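PDB 3SWX: probable enoyl-CoA hydratase/isomerase from Mycobacterium abscessus, which probably catalyses the hydration or isomerisation of enoyl-CoA thioesters as a crotonase-like enzyme. Local coordinates for residues B[12-17]-B[60-65]; B[54-59]-B[199-204]; B[106-111]-B[192-197]; B[126-131]-B[186-191]; B[132-137]-B[170-175]. One frame throughout, in Å; residues are numbered along the deposited sequence.

Contact 1: B[12-17]-B[60-65]; sequences RIRRDG and YGEGPL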
# COMPACT_ATOMS: atom_id res chain seq x y z
N ARG B 12 -26.63 18.35 -9.93
CA ARG B 12 -27.39 18.99 -8.90
C ARG B 12 -26.41 19.48 -7.83
O ARG B 12 -25.74 18.67 -7.17
CB ARG B 12 -28.38 18.00 -8.29
CG ARG B 12 -29.24 18.61 -7.20
CD ARG B 12 -29.89 17.54 -6.37
NE ARG B 12 -30.82 18.12 -5.40
CZ ARG B 12 -31.55 17.42 -4.54
NH1 ARG B 12 -31.48 16.10 -4.51
NH2 ARG B 12 -32.35 18.04 -3.69
N ILE B 13 -26.34 20.79 -7.66
CA ILE B 13 -25.40 21.38 -6.74
C ILE B 13 -26.10 22.07 -5.57
O ILE B 13 -27.05 22.82 -5.77
CB ILE B 13 -24.45 22.35 -7.49
CG1 ILE B 13 -23.52 21.53 -8.40
CG2 ILE B 13 -23.67 23.23 -6.50
CD1 ILE B 13 -22.18 22.14 -8.67
N ARG B 14 -25.60 21.82 -4.37
CA ARG B 14 -26.06 22.51 -3.19
C ARG B 14 -24.87 22.81 -2.31
O ARG B 14 -23.81 22.17 -2.47
CB ARG B 14 -27.05 21.65 -2.39
CG ARG B 14 -28.31 21.25 -3.14
CD ARG B 14 -29.06 20.17 -2.40
NE ARG B 14 -28.55 18.84 -2.71
CZ ARG B 14 -28.86 17.72 -2.04
NH1 ARG B 14 -29.65 17.76 -0.99
NH2 ARG B 14 -28.35 16.56 -2.42
N ARG B 15 -25.06 23.76 -1.39
CA ARG B 15 -24.07 24.10 -0.36
C ARG B 15 -24.65 23.92 1.03
O ARG B 15 -25.77 24.35 1.30
CB ARG B 15 -23.69 25.57 -0.44
CG ARG B 15 -22.79 25.94 -1.54
CD ARG B 15 -22.17 27.28 -1.22
NE ARG B 15 -21.36 27.77 -2.32
CZ ARG B 15 -20.35 28.63 -2.19
NH1 ARG B 15 -19.99 29.11 -1.00
NH2 ARG B 15 -19.69 29.00 -3.26
N ASP B 16 -23.87 23.30 1.89
CA ASP B 16 -24.20 23.12 3.28
C ASP B 16 -23.04 23.74 4.05
O ASP B 16 -22.06 23.05 4.42
CB ASP B 16 -24.37 21.62 3.57
CG ASP B 16 -24.77 21.32 5.00
OD1 ASP B 16 -25.10 22.26 5.75
OD2 ASP B 16 -24.76 20.12 5.36
N GLY B 17 -23.13 25.05 4.24
CA GLY B 17 -22.08 25.84 4.88
C GLY B 17 -20.78 25.81 4.08
O GLY B 17 -20.74 26.21 2.94
N TYR B 60 -21.75 12.46 -5.27
CA TYR B 60 -22.62 11.28 -5.23
C TYR B 60 -23.38 11.29 -6.55
O TYR B 60 -23.19 12.18 -7.38
CB TYR B 60 -23.58 11.34 -4.02
CG TYR B 60 -24.66 12.37 -4.20
CD1 TYR B 60 -24.37 13.73 -4.05
CD2 TYR B 60 -25.96 11.99 -4.56
CE1 TYR B 60 -25.34 14.67 -4.26
CE2 TYR B 60 -26.93 12.93 -4.75
CZ TYR B 60 -26.62 14.27 -4.60
OH TYR B 60 -27.59 15.22 -4.80
N GLY B 61 -24.23 10.29 -6.75
CA GLY B 61 -25.09 10.22 -7.93
C GLY B 61 -26.57 10.18 -7.56
O GLY B 61 -26.93 9.49 -6.64
N GLU B 62 -27.41 10.92 -8.29
CA GLU B 62 -28.88 10.84 -8.12
C GLU B 62 -29.42 9.56 -8.77
O GLU B 62 -28.80 9.02 -9.68
CB GLU B 62 -29.58 12.06 -8.75
CG GLU B 62 -29.38 13.40 -7.98
CD GLU B 62 -30.29 13.52 -6.75
OE1 GLU B 62 -31.43 13.02 -6.82
OE2 GLU B 62 -29.86 14.09 -5.72
N GLY B 63 -30.56 9.08 -8.29
CA GLY B 63 -31.21 7.91 -8.86
C GLY B 63 -30.66 6.56 -8.42
O GLY B 63 -30.02 6.44 -7.37
N PRO B 64 -30.92 5.52 -9.23
CA PRO B 64 -30.66 4.15 -8.77
C PRO B 64 -29.19 3.77 -8.50
O PRO B 64 -28.93 2.92 -7.64
CB PRO B 64 -31.26 3.26 -9.88
CG PRO B 64 -31.82 4.18 -10.90
CD PRO B 64 -31.76 5.57 -10.43
N LEU B 65 -28.23 4.38 -9.20
CA LEU B 65 -26.84 4.03 -9.00
C LEU B 65 -25.88 5.19 -9.27
O LEU B 65 -26.26 6.22 -9.83
CB LEU B 65 -26.49 2.82 -9.86
CG LEU B 65 -26.73 2.98 -11.36
CD1 LEU B 65 -25.51 3.59 -12.05
CD2 LEU B 65 -27.07 1.62 -11.98
O HOH W 1 -26.38 18.30 -4.59

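Contact 2: B[54-59]-B[199-204]; sequences LRAAVL and AIAQTI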
# COMPACT_ATOMS: atom_id res chain seq x y z
N LEU B 54 -15.15 27.37 0.56
CA LEU B 54 -15.44 25.94 0.60
C LEU B 54 -14.25 25.17 1.14
O LEU B 54 -13.11 25.40 0.74
CB LEU B 54 -15.86 25.45 -0.78
CG LEU B 54 -17.13 26.14 -1.31
CD1 LEU B 54 -17.42 25.73 -2.77
CD2 LEU B 54 -18.36 25.87 -0.40
N ARG B 55 -14.53 24.24 2.05
CA ARG B 55 -13.49 23.50 2.75
C ARG B 55 -13.48 22.00 2.45
O ARG B 55 -12.53 21.32 2.82
CB ARG B 55 -13.68 23.70 4.26
CG ARG B 55 -13.57 25.16 4.71
CD ARG B 55 -13.71 25.32 6.21
NE ARG B 55 -13.41 26.70 6.60
CZ ARG B 55 -13.22 27.12 7.85
NH1 ARG B 55 -13.30 26.28 8.88
NH2 ARG B 55 -12.92 28.39 8.09
N ALA B 56 -14.55 21.50 1.83
CA ALA B 56 -14.73 20.09 1.49
C ALA B 56 -15.79 19.96 0.41
O ALA B 56 -16.63 20.84 0.25
CB ALA B 56 -15.12 19.29 2.70
N ALA B 57 -15.74 18.88 -0.35
CA ALA B 57 -16.75 18.61 -1.36
C ALA B 57 -17.16 17.13 -1.33
O ALA B 57 -16.31 16.25 -1.16
CB ALA B 57 -16.26 19.02 -2.77
N VAL B 58 -18.45 16.89 -1.55
CA VAL B 58 -19.06 15.57 -1.55
C VAL B 58 -19.65 15.33 -2.93
O VAL B 58 -20.38 16.17 -3.43
CB VAL B 58 -20.17 15.48 -0.50
CG1 VAL B 58 -20.97 14.20 -0.65
CG2 VAL B 58 -19.56 15.53 0.89
N LEU B 59 -19.30 14.20 -3.55
CA LEU B 59 -19.78 13.83 -4.87
C LEU B 59 -20.51 12.49 -4.76
O LEU B 59 -19.99 11.53 -4.18
CB LEU B 59 -18.61 13.70 -5.85
CG LEU B 59 -18.93 13.21 -7.28
CD1 LEU B 59 -19.91 14.14 -7.99
CD2 LEU B 59 -17.62 13.09 -8.06
N ALA B 199 -21.50 14.40 6.76
CA ALA B 199 -21.12 14.54 8.17
C ALA B 199 -19.58 14.58 8.28
O ALA B 199 -19.01 15.42 9.01
CB ALA B 199 -21.74 13.43 9.06
N ILE B 200 -18.90 13.70 7.54
CA ILE B 200 -17.44 13.64 7.58
C ILE B 200 -16.82 14.91 6.99
O ILE B 200 -15.83 15.42 7.49
CB ILE B 200 -16.87 12.38 6.88
CG1 ILE B 200 -17.33 11.10 7.59
CG2 ILE B 200 -15.33 12.44 6.89
CD1 ILE B 200 -17.25 9.83 6.73
N ALA B 201 -17.40 15.37 5.89
CA ALA B 201 -17.03 16.63 5.26
C ALA B 201 -17.15 17.80 6.24
O ALA B 201 -16.28 18.65 6.30
CB ALA B 201 -17.94 16.87 4.03
N GLN B 202 -18.22 17.82 7.04
CA GLN B 202 -18.39 18.86 8.05
C GLN B 202 -17.31 18.77 9.14
O GLN B 202 -16.84 19.80 9.64
CB GLN B 202 -19.79 18.80 8.67
CG GLN B 202 -20.93 19.14 7.72
CD GLN B 202 -20.92 20.58 7.20
OE1 GLN B 202 -20.15 21.43 7.68
NE2 GLN B 202 -21.76 20.86 6.19
N THR B 203 -16.90 17.56 9.50
CA THR B 203 -15.82 17.41 10.49
C THR B 203 -14.55 18.00 9.94
O THR B 203 -13.84 18.72 10.65
CB THR B 203 -15.60 15.95 10.88
OG1 THR B 203 -16.82 15.46 11.45
CG2 THR B 203 -14.48 15.83 11.91
N ILE B 204 -14.29 17.71 8.67
CA ILE B 204 -13.13 18.27 7.96
C ILE B 204 -13.19 19.79 7.98
O ILE B 204 -12.18 20.46 8.25
CB ILE B 204 -13.03 17.75 6.51
CG1 ILE B 204 -12.66 16.26 6.51
CG2 ILE B 204 -11.95 18.50 5.74
CD1 ILE B 204 -12.59 15.62 5.13

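Contact 3: B[106-111]-B[192-197]; sequences LVAVHG and EHVDTA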
# COMPACT_ATOMS: atom_id res chain seq x y z
N LEU B 106 -14.82 13.97 -1.19
CA LEU B 106 -15.35 12.72 -0.70
C LEU B 106 -16.31 12.19 -1.76
O LEU B 106 -17.00 12.97 -2.41
CB LEU B 106 -16.08 12.92 0.63
CG LEU B 106 -15.25 13.49 1.79
CD1 LEU B 106 -15.19 15.04 1.73
CD2 LEU B 106 -15.80 13.03 3.13
N VAL B 107 -16.34 10.88 -1.93
CA VAL B 107 -17.27 10.27 -2.88
C VAL B 107 -18.17 9.26 -2.18
O VAL B 107 -17.69 8.39 -1.47
CB VAL B 107 -16.54 9.64 -4.09
CG1 VAL B 107 -17.46 8.71 -4.87
CG2 VAL B 107 -15.97 10.74 -5.01
N ALA B 108 -19.47 9.42 -2.37
CA ALA B 108 -20.48 8.55 -1.78
C ALA B 108 -21.10 7.72 -2.89
O ALA B 108 -21.66 8.28 -3.83
CB ALA B 108 -21.57 9.38 -1.07
N VAL B 109 -21.03 6.39 -2.77
CA VAL B 109 -21.47 5.48 -3.82
C VAL B 109 -22.57 4.52 -3.34
O VAL B 109 -22.66 4.18 -2.17
CB VAL B 109 -20.29 4.66 -4.48
CG1 VAL B 109 -19.17 5.59 -5.02
CG2 VAL B 109 -19.70 3.59 -3.52
N HIS B 110 -23.39 4.10 -4.30
CA HIS B 110 -24.45 3.12 -4.08
C HIS B 110 -24.77 2.48 -5.42
O HIS B 110 -24.50 3.05 -6.46
CB HIS B 110 -25.70 3.81 -3.54
CG HIS B 110 -26.44 4.61 -4.57
ND1 HIS B 110 -25.92 5.76 -5.14
CD2 HIS B 110 -27.65 4.43 -5.14
CE1 HIS B 110 -26.78 6.24 -6.01
NE2 HIS B 110 -27.84 5.46 -6.03
N GLY B 111 -25.36 1.28 -5.39
CA GLY B 111 -25.68 0.54 -6.63
C GLY B 111 -24.42 0.21 -7.42
O GLY B 111 -23.33 0.09 -6.85
N GLU B 192 -27.81 5.87 3.09
CA GLU B 192 -27.15 6.77 4.06
C GLU B 192 -25.77 7.27 3.65
O GLU B 192 -25.11 7.96 4.42
CB GLU B 192 -26.92 6.06 5.38
CG GLU B 192 -28.02 5.23 5.84
CD GLU B 192 -28.71 5.85 6.94
OE1 GLU B 192 -28.66 5.23 8.04
OE2 GLU B 192 -29.28 6.95 6.72
N HIS B 193 -25.33 6.85 2.47
CA HIS B 193 -23.98 7.16 1.99
C HIS B 193 -23.73 8.66 1.84
O HIS B 193 -22.68 9.14 2.23
CB HIS B 193 -23.69 6.43 0.68
CG HIS B 193 -24.74 6.61 -0.37
ND1 HIS B 193 -26.05 6.20 -0.20
CD2 HIS B 193 -24.68 7.14 -1.61
CE1 HIS B 193 -26.74 6.48 -1.29
NE2 HIS B 193 -25.93 7.06 -2.16
N VAL B 194 -24.69 9.38 1.28
CA VAL B 194 -24.53 10.84 1.08
C VAL B 194 -24.50 11.58 2.43
O VAL B 194 -23.58 12.34 2.70
CB VAL B 194 -25.61 11.45 0.19
CG1 VAL B 194 -25.20 12.88 -0.21
CG2 VAL B 194 -25.88 10.58 -1.06
N ASP B 195 -25.45 11.31 3.31
CA ASP B 195 -25.43 11.94 4.65
C ASP B 195 -24.20 11.57 5.49
O ASP B 195 -23.72 12.41 6.24
CB ASP B 195 -26.69 11.62 5.45
CG ASP B 195 -27.95 12.25 4.83
OD1 ASP B 195 -27.85 13.28 4.14
OD2 ASP B 195 -29.02 11.68 5.05
N THR B 196 -23.69 10.35 5.36
CA THR B 196 -22.49 9.97 6.10
C THR B 196 -21.31 10.75 5.55
O THR B 196 -20.51 11.29 6.33
CB THR B 196 -22.24 8.44 6.09
OG1 THR B 196 -23.36 7.78 6.69
CG2 THR B 196 -20.97 8.06 6.88
N ALA B 197 -21.23 10.86 4.23
CA ALA B 197 -20.14 11.61 3.60
C ALA B 197 -20.16 13.11 3.97
O ALA B 197 -19.12 13.70 4.22
CB ALA B 197 -20.15 11.42 2.07

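Contact 4: B[126-131]-B[186-191]; sequences IVIADE and EIVPVG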
# COMPACT_ATOMS: atom_id res chain seq x y z
N ILE B 126 -11.80 10.31 0.34
CA ILE B 126 -12.57 9.44 1.26
C ILE B 126 -13.77 8.92 0.51
O ILE B 126 -14.47 9.69 -0.19
CB ILE B 126 -13.05 10.19 2.57
CG1 ILE B 126 -11.87 10.74 3.39
CG2 ILE B 126 -13.86 9.23 3.49
CD1 ILE B 126 -12.28 11.86 4.31
N VAL B 127 -14.03 7.62 0.63
CA VAL B 127 -15.09 6.97 -0.12
C VAL B 127 -16.02 6.29 0.86
O VAL B 127 -15.57 5.50 1.71
CB VAL B 127 -14.56 5.95 -1.17
CG1 VAL B 127 -15.72 5.23 -1.90
CG2 VAL B 127 -13.64 6.63 -2.19
N ILE B 128 -17.31 6.60 0.75
CA ILE B 128 -18.33 5.99 1.57
C ILE B 128 -19.28 5.24 0.65
O ILE B 128 -19.76 5.82 -0.34
CB ILE B 128 -19.15 7.04 2.33
CG1 ILE B 128 -18.23 7.97 3.13
CG2 ILE B 128 -20.21 6.34 3.21
CD1 ILE B 128 -17.42 7.28 4.23
N ALA B 129 -19.57 3.99 1.00
CA ALA B 129 -20.53 3.16 0.27
C ALA B 129 -21.75 2.80 1.12
O ALA B 129 -21.63 2.56 2.33
CB ALA B 129 -19.83 1.88 -0.22
N ASP B 130 -22.95 2.77 0.51
CA ASP B 130 -24.06 2.11 1.18
C ASP B 130 -23.94 0.60 0.89
O ASP B 130 -23.18 0.19 0.01
CB ASP B 130 -25.45 2.75 0.87
CG ASP B 130 -26.15 2.17 -0.36
OD1 ASP B 130 -25.53 1.45 -1.17
OD2 ASP B 130 -27.36 2.46 -0.50
N GLU B 131 -24.68 -0.20 1.65
CA GLU B 131 -24.57 -1.67 1.57
C GLU B 131 -24.88 -2.28 0.19
O GLU B 131 -24.51 -3.43 -0.07
CB GLU B 131 -25.38 -2.34 2.69
CG GLU B 131 -26.84 -1.91 2.76
CD GLU B 131 -27.55 -2.41 4.03
OE1 GLU B 131 -27.16 -3.50 4.54
OE2 GLU B 131 -28.51 -1.73 4.48
N GLU B 186 -15.86 3.16 4.51
CA GLU B 186 -16.94 2.80 5.41
C GLU B 186 -18.16 2.41 4.59
O GLU B 186 -18.46 3.01 3.55
CB GLU B 186 -17.25 3.97 6.35
CG GLU B 186 -18.28 3.63 7.41
CD GLU B 186 -18.63 4.80 8.33
OE1 GLU B 186 -17.95 5.88 8.28
OE2 GLU B 186 -19.60 4.61 9.11
N ILE B 187 -18.83 1.36 5.07
CA ILE B 187 -20.08 0.90 4.52
C ILE B 187 -21.20 1.22 5.51
O ILE B 187 -21.12 0.88 6.69
CB ILE B 187 -20.08 -0.62 4.30
CG1 ILE B 187 -18.89 -1.07 3.43
CG2 ILE B 187 -21.41 -1.07 3.66
CD1 ILE B 187 -18.69 -2.58 3.48
N VAL B 188 -22.26 1.84 5.00
CA VAL B 188 -23.40 2.27 5.80
C VAL B 188 -24.70 1.69 5.24
O VAL B 188 -24.72 1.16 4.12
CB VAL B 188 -23.49 3.80 5.83
CG1 VAL B 188 -22.22 4.39 6.47
CG2 VAL B 188 -23.71 4.36 4.41
N PRO B 189 -25.80 1.78 6.02
CA PRO B 189 -27.08 1.23 5.56
C PRO B 189 -27.61 1.90 4.30
O PRO B 189 -27.23 3.03 3.98
CB PRO B 189 -28.02 1.47 6.75
CG PRO B 189 -27.09 1.42 7.95
CD PRO B 189 -25.87 2.16 7.45
N VAL B 190 -28.49 1.18 3.59
CA VAL B 190 -29.05 1.62 2.32
C VAL B 190 -29.48 3.09 2.36
O VAL B 190 -30.18 3.50 3.26
CB VAL B 190 -30.24 0.69 1.86
CG1 VAL B 190 -31.11 0.34 3.03
CG2 VAL B 190 -31.06 1.34 0.75
N GLY B 191 -29.01 3.89 1.41
CA GLY B 191 -29.41 5.30 1.30
C GLY B 191 -28.71 6.31 2.19
O GLY B 191 -28.94 7.50 2.05

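Contact 5: B[132-137]-B[170-175]; sequences TATFAQ and ADTFDA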
# COMPACT_ATOMS: atom_id res chain seq x y z
N THR B 132 -25.54 -1.54 -0.69
CA THR B 132 -25.88 -2.06 -2.02
C THR B 132 -24.76 -1.89 -3.04
O THR B 132 -24.86 -2.42 -4.12
CB THR B 132 -27.12 -1.35 -2.63
OG1 THR B 132 -26.78 -0.01 -3.01
CG2 THR B 132 -28.28 -1.33 -1.66
N ALA B 133 -23.71 -1.13 -2.73
CA ALA B 133 -22.71 -0.81 -3.75
C ALA B 133 -22.08 -2.07 -4.33
O ALA B 133 -21.66 -2.95 -3.58
CB ALA B 133 -21.64 0.11 -3.19
N THR B 134 -22.06 -2.18 -5.65
CA THR B 134 -21.18 -3.15 -6.34
C THR B 134 -20.27 -2.44 -7.34
O THR B 134 -20.55 -1.31 -7.77
CB THR B 134 -21.94 -4.25 -7.07
OG1 THR B 134 -22.71 -3.67 -8.12
CG2 THR B 134 -22.84 -5.04 -6.14
N PHE B 135 -19.18 -3.11 -7.71
CA PHE B 135 -18.12 -2.52 -8.53
C PHE B 135 -17.67 -3.46 -9.66
O PHE B 135 -17.53 -4.67 -9.45
CB PHE B 135 -16.89 -2.19 -7.67
CG PHE B 135 -17.20 -1.33 -6.47
CD1 PHE B 135 -17.68 -1.89 -5.30
CD2 PHE B 135 -17.00 0.04 -6.51
CE1 PHE B 135 -17.99 -1.11 -4.21
CE2 PHE B 135 -17.29 0.83 -5.41
CZ PHE B 135 -17.78 0.26 -4.26
N ALA B 136 -17.42 -2.91 -10.84
CA ALA B 136 -16.86 -3.71 -11.94
C ALA B 136 -16.02 -2.88 -12.91
O ALA B 136 -16.51 -1.90 -13.53
CB ALA B 136 -17.96 -4.46 -12.68
N GLN B 137 -14.76 -3.30 -13.06
CA GLN B 137 -13.81 -2.68 -13.95
C GLN B 137 -13.93 -3.38 -15.31
O GLN B 137 -13.12 -4.25 -15.68
CB GLN B 137 -12.40 -2.79 -13.34
CG GLN B 137 -11.40 -1.78 -13.86
CD GLN B 137 -11.52 -0.42 -13.20
OE1 GLN B 137 -11.11 -0.23 -12.05
NE2 GLN B 137 -12.06 0.55 -13.93
N ALA B 170 -12.44 -8.26 -15.12
CA ALA B 170 -13.71 -7.54 -15.22
C ALA B 170 -14.83 -8.09 -14.30
O ALA B 170 -15.98 -7.74 -14.50
CB ALA B 170 -14.19 -7.45 -16.69
N ASP B 171 -14.49 -8.92 -13.30
CA ASP B 171 -15.51 -9.53 -12.43
C ASP B 171 -16.08 -8.47 -11.52
O ASP B 171 -15.38 -7.55 -11.10
CB ASP B 171 -14.96 -10.66 -11.56
CG ASP B 171 -14.72 -11.97 -12.33
OD1 ASP B 171 -15.41 -12.24 -13.34
OD2 ASP B 171 -13.83 -12.74 -11.92
N THR B 172 -17.35 -8.64 -11.17
CA THR B 172 -18.01 -7.76 -10.22
C THR B 172 -17.59 -8.08 -8.79
O THR B 172 -17.51 -9.25 -8.42
CB THR B 172 -19.52 -7.88 -10.36
OG1 THR B 172 -19.87 -7.57 -11.70
CG2 THR B 172 -20.29 -6.92 -9.39
N PHE B 173 -17.32 -7.05 -7.98
CA PHE B 173 -17.10 -7.23 -6.53
C PHE B 173 -17.99 -6.29 -5.72
O PHE B 173 -18.37 -5.24 -6.18
CB PHE B 173 -15.63 -7.08 -6.14
CG PHE B 173 -14.99 -5.76 -6.52
CD1 PHE B 173 -14.62 -5.50 -7.84
CD2 PHE B 173 -14.70 -4.80 -5.55
CE1 PHE B 173 -14.02 -4.30 -8.21
CE2 PHE B 173 -14.10 -3.57 -5.91
CZ PHE B 173 -13.76 -3.33 -7.24
N ASP B 174 -18.29 -6.68 -4.49
CA ASP B 174 -19.28 -5.97 -3.68
C ASP B 174 -18.66 -5.02 -2.67
O ASP B 174 -17.42 -4.92 -2.56
CB ASP B 174 -20.23 -6.97 -3.02
CG ASP B 174 -19.57 -7.83 -1.97
OD1 ASP B 174 -18.45 -7.52 -1.51
OD2 ASP B 174 -20.20 -8.81 -1.58
N ALA B 175 -19.52 -4.30 -1.95
CA ALA B 175 -19.06 -3.31 -0.96
C ALA B 175 -18.12 -3.92 0.07
O ALA B 175 -17.12 -3.29 0.43
CB ALA B 175 -20.25 -2.62 -0.27
O HOH W 2 -13.57 -5.70 -11.95

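Contact 1: B[12-17]-B[60-65]
R12 and E62 form a salt bridge: NH1 of R12 stands 2.9 Å from OE2 of E62, with an N-H...O angle of 153°. The oxygen lies at the edge of the R12 guanidinium, almost in its plane, whereas the nitrogen approaches OE2 from above the carboxylate plane; the two flat groups are accordingly turned 63° against each other. A second donor grips the same oxygen, for the hydroxyl OH of Y60 gives its proton to OE2 of E62 over 2.7 Å, along the lone pair that faces away from OE1. That hydroxyl accepts in turn from R14, whose NH2 is 2.8 Å from OH of Y60. This bond is more bent, and the oxygen is tilted out of the guanidinium plane. NH2 of R14 comes no nearer than 4.4 Å to OE2 of E62, so it adds charge alone; the two arginines would probably help keep the carboxylate ionised.

In the second shell, the guanidinium groups lie face over face, CZ of R14 standing 3.7 Å above the centre of the R12 group. A bend at chi3 (-85°) turns the R14 head into this position, while the R12 chain is extended. Water 1 fixes R14 further, accepting from its NE and donating to the carbonyl oxygen of R12.

Strand 19-24 lies between strands 11-16 and 56-61 in the mixed sheet, so these side chains bridge over it, R14 and Y60 both resting on V21. Y60 also touches V194 of helix 193-205.

Contact 2: B[54-59]-B[199-204]
A56 and A201 meet methyl against methyl, with CB of A56 3.9 Å from CB of A201. The same A201 CB touches CG2 of V58 at 3.8 Å, so one helix methyl settles between two strand residues that both point at the helix. With such small groups facing each other, the axes of strand 56-59 and helix 199-204 approach to 8.1 Å and run almost antiparallel, at 168°.

I204, one turn further along the helix, can be traced outward. Its CB is the branch point, leaving the backbone neither directly toward nor away from the strand. From it CG2, anti to the backbone N, extends to the strand, 4.1 Å from the carbonyl O of R55 and 4.5 Å from CB of A56. The other branch, CG1, carries the chain on in an extended form (chi2 177°) to CD1, which abandons this strand and meets CD1 of I126 at 3.9 Å. The side chain thus reaches from the start of strand 56-61 to strand 126-130, past the intervening strand 105-109. It also packs on V212 and on T169 of the second subunit.

R55 ties the margin of the contact by polar means: its NH1 bonds to the carbonyl of A205, at the end of the helix, and its guanidinium makes a cation-pi contact with Y18. A helix laid antiparallel along the largely parallel strands of a sheet, with apolar methyls between the layers, fits the crotonase fold of this family.

Contact 3: B[106-111]-B[192-197]
The imidazole of H193 is covered on both faces by residues of the contact. CG2 of V194 lies over one face, offset toward the rim; on the opposite face CB of H110 makes a CH-pi contact, 3.8 Å from the ring centroid and 22° off the normal. The carbonyl O of A108 lies at the edge, in the ring plane. The H110 ring follows its CB, but neither stacks nor meets H193 edge-on: the planes are 31° apart and the centroids 4.7 Å. ND1 of H110 is 3.3 Å from NE2 of H193, while NE2 of H110 is fixed by a hydrogen bond to the carbonyl of G63. The first torsion of H193 (chi1 51°) sets CG between the backbone N and the carbonyl carbon, which swings the ring alongside V109 and H110 at the end of the strand.

Behind the rings, methyl groups pack on the helix backbone: CB of A108 lies 3.5 Å from the carbonyl O of H193, and CD2 of L106 reaches the carbonyl O of A197 at 3.6 Å. CB of A108 also meets CB of A197 at 4.0 Å. On the helix itself, N and OG1 of T196 approach the carbonyl O of E192 from opposite faces of its plane, anchoring the first turn. That turn runs back over strand 105-109, in the middle of the sheet, with segment axes 7.6 Å apart: the beta-alpha layering of a crotonase-like domain.

Contact 4: B[126-131]-B[186-191]
D130 and E131 reach the turn 189-191 because both place CG between their own backbone N and carbonyl carbon. With chi1 at 89°, the D130 carboxylate swings over the turn, and its OD2 accepts from N of G191 at 2.9 Å on the anti lone pair, in a nearly straight bond (167°). E131, with chi1 53° and an extended chain beyond, lays OE2 3.0 Å from N of V190, met on the anti side slightly out of the carboxylate plane. Two successive acidic residues therefore take two successive amides of the turn.

Before it, strands 126-130 and 186-188 pair in parallel. N of A129 donates to O of E186 (2.9 Å), and N of V188 to O of A129 (2.8 Å); a weak bond from N of E131 to O of V188 ends the ladder. I128 and E186 lie side by side, CD1 of I128 touching CB of E186 at 3.9 Å, while CG2 of I128 meets CG2 of V188 at 4.2 Å, the two side chains crossing at about a right angle. On the other face of the sheet I187 packs on A175 and H179 of helix 175-180.

OD1 of D130 is bonded to OG1 of T132, so both oxygens of this buried carboxylate have hydrogen-bond partners. One amide and one hydroxyl would probably support the ionised form of D130, and the amide bonds fix the turn that leads from the outermost strand into helix 193-205.

Contact 5: B[132-137]-B[170-175]
F135 and F173 exchange two backbone hydrogen bonds, N of F135 to O of F173 at 2.7 Å and N of F173 to O of F135 at 2.8 Å; this reciprocity makes them an antiparallel hydrogen-bonded pair. Toward Q137 the direct ladder gives way to water 2, which accepts from N of Q137 at 2.9 Å and donates to O of D171 at 2.7 Å.

The two phenyl groups share one face of the sheet. With CG of F173 between its backbone N and carbonyl carbon (chi1 57°), the ring turns back toward F135, whose CB stands over its face, 3.5 Å from the centroid, in a CH-pi contact. The ring planes are only 19° apart, but slid so far that they barely overlap, their centroids 5.3 Å from each other. On the opposite face CB of T134 packs against CG2 of T172 at 3.9 Å.

Strand 112-114 flanks strand 134-136 on its other side, V113 touching F135. W166 stacks on F173, which also touches F154 of helix 150-158, and D174 caps helix 175-180 through OD1 to N of E177. A170 and D171 face Q207 and T203 of the third subunit.

Contacts 2 and 3 are the buried pair: both set helix 193-205 antiparallel against neighbouring strands of the mixed sheet, by apolar side chains, alanines among them, in contact 2 and by alanines plus two histidines in contact 3. Contact 4 extends that sheet to its last strand by backbone pairing and supplies the turn into the same helix. At the other margin, contact 1 relies on charged side chains in a more exposed place, and its G63 holds H110 of contact 3. Contact 5 belongs to a separate small sheet, joined to contact 3 through G111, whose backbone bonds to T134; its residues reach the subunit interface, as do I200, T203 and I204 of the contact 2 segments.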